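PDB 6KSU: Alpha/beta hydrolase from Streptomyces albidoflavus, which probably acts as a penicillin-binding-protein-like cyclase that closes non-ribosomal peptides into macrolactams by heterochiral coupling. Local coordinates for residues A[90-95]-A[195-200]. Sequence-based numbering, arbitrary orientation.
Sequences AELVMQ and WTAMDS
L92 holds CG anti to its backbone N (chi1 -177°), which sends the branched end straight across to the 195-200 helix, while M198 leaves its own backbone in the same anti sense and then bends at chi2 and chi3 (57° and 77°), folding its methyl back toward the leucine. The leucine lands with its two methyls on the backbone between A197 and M198. CD2 comes to 3.5 Å from M198 N and 4.2 Å from A197 CB, whereas CD1 sits 3.8 Å from A197 O. M198 brings its terminal methyl alongside the leucine, CE 3.9 Å from L92 CD2 and 4.1 Å from L92 CB, and M198 CB also touches CD2, at 3.9 Å. The grip is van der Waals contact alone, the leucine methyls resting partly on backbone N and O. I186 of helix 176-189 touches both L92 and A197, so a third helix joins the cluster. One turn further on, Q95 NE2 donates a hydrogen bond to C201 O. This buried contact of L92 with A197 and M198 joins helices 85-98 and 194-206 in the helical part of a beta-lactamase/penicillin-binding-protein-like fold, where helix 85-98 carries near its start the lysine of what is probably the family's SxxK motif.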
# COMPACT_ATOMS: atom_id res chain seq x y z
N ALA A 90 -4.95 -9.32 3.18
CA ALA A 90 -4.89 -10.30 2.10
C ALA A 90 -4.53 -11.66 2.65
O ALA A 90 -5.11 -12.68 2.25
CB ALA A 90 -3.87 -9.88 1.05
N GLU A 91 -3.57 -11.69 3.58
CA GLU A 91 -3.18 -12.95 4.18
C GLU A 91 -4.35 -13.57 4.94
O GLU A 91 -4.57 -14.78 4.87
CB GLU A 91 -1.98 -12.70 5.08
CG GLU A 91 -0.62 -12.67 4.33
CD GLU A 91 0.56 -12.82 5.31
OE1 GLU A 91 0.38 -12.43 6.48
OE2 GLU A 91 1.63 -13.33 4.94
N LEU A 92 -5.11 -12.74 5.65
CA LEU A 92 -6.29 -13.20 6.36
C LEU A 92 -7.32 -13.76 5.39
O LEU A 92 -7.85 -14.86 5.59
CB LEU A 92 -6.85 -12.04 7.16
CG LEU A 92 -8.06 -12.36 8.03
CD1 LEU A 92 -7.73 -13.56 8.89
CD2 LEU A 92 -8.39 -11.14 8.89
N VAL A 93 -7.59 -13.03 4.30
CA VAL A 93 -8.56 -13.48 3.30
C VAL A 93 -8.11 -14.81 2.70
O VAL A 93 -8.92 -15.74 2.50
CB VAL A 93 -8.76 -12.40 2.21
CG1 VAL A 93 -9.55 -12.95 1.05
CG2 VAL A 93 -9.43 -11.19 2.76
N MET A 94 -6.81 -14.93 2.40
CA MET A 94 -6.33 -16.15 1.79
C MET A 94 -6.46 -17.35 2.72
O MET A 94 -6.63 -18.48 2.25
CB MET A 94 -4.88 -15.99 1.33
CG MET A 94 -4.69 -15.05 0.16
SD MET A 94 -5.75 -15.38 -1.29
CE MET A 94 -4.78 -16.63 -2.10
N GLN A 95 -6.36 -17.14 4.05
CA GLN A 95 -6.59 -18.25 4.98
C GLN A 95 -7.98 -18.84 4.81
O GLN A 95 -8.15 -20.07 4.81
CB GLN A 95 -6.45 -17.78 6.42
CG GLN A 95 -5.08 -17.86 7.01
CD GLN A 95 -5.13 -17.44 8.46
OE1 GLN A 95 -6.14 -16.91 8.92
NE2 GLN A 95 -4.06 -17.71 9.20
N TRP A 195 -11.31 -7.04 13.14
CA TRP A 195 -10.33 -7.03 14.23
C TRP A 195 -10.20 -8.40 14.88
O TRP A 195 -9.09 -8.94 15.00
CB TRP A 195 -10.72 -6.00 15.29
CG TRP A 195 -10.59 -4.56 14.90
CD1 TRP A 195 -9.59 -3.71 15.25
CD2 TRP A 195 -11.52 -3.78 14.13
NE1 TRP A 195 -9.82 -2.46 14.73
CE2 TRP A 195 -11.00 -2.48 14.04
CE3 TRP A 195 -12.74 -4.07 13.50
CZ2 TRP A 195 -11.66 -1.46 13.36
CZ3 TRP A 195 -13.39 -3.05 12.81
CH2 TRP A 195 -12.84 -1.76 12.74
N THR A 196 -11.33 -8.97 15.32
CA THR A 196 -11.29 -10.25 16.02
C THR A 196 -10.67 -11.32 15.14
O THR A 196 -9.83 -12.10 15.59
CB THR A 196 -12.69 -10.65 16.46
OG1 THR A 196 -13.24 -9.62 17.30
CG2 THR A 196 -12.68 -11.96 17.22
N ALA A 197 -11.05 -11.35 13.86
CA ALA A 197 -10.54 -12.37 12.96
C ALA A 197 -9.06 -12.15 12.66
O ALA A 197 -8.28 -13.11 12.65
CB ALA A 197 -11.36 -12.36 11.66
N MET A 198 -8.66 -10.90 12.41
CA MET A 198 -7.24 -10.60 12.22
C MET A 198 -6.42 -11.07 13.42
O MET A 198 -5.38 -11.73 13.27
CB MET A 198 -7.06 -9.09 11.99
CG MET A 198 -5.64 -8.62 11.79
SD MET A 198 -4.77 -9.42 10.43
CE MET A 198 -5.44 -8.61 8.98
N ASP A 199 -6.89 -10.76 14.63
CA ASP A 199 -6.19 -11.20 15.83
C ASP A 199 -6.14 -12.73 15.91
O ASP A 199 -5.07 -13.34 15.82
CB ASP A 199 -6.85 -10.59 17.07
CG ASP A 199 -6.08 -10.88 18.38
OD1 ASP A 199 -5.01 -11.53 18.34
OD2 ASP A 199 -6.56 -10.44 19.44
N SER A 200 -7.31 -13.37 16.01
CA SER A 200 -7.35 -14.80 16.32
C SER A 200 -6.89 -15.69 15.17
O SER A 200 -6.43 -16.80 15.41
CB SER A 200 -8.76 -15.19 16.73
OG SER A 200 -9.66 -14.92 15.67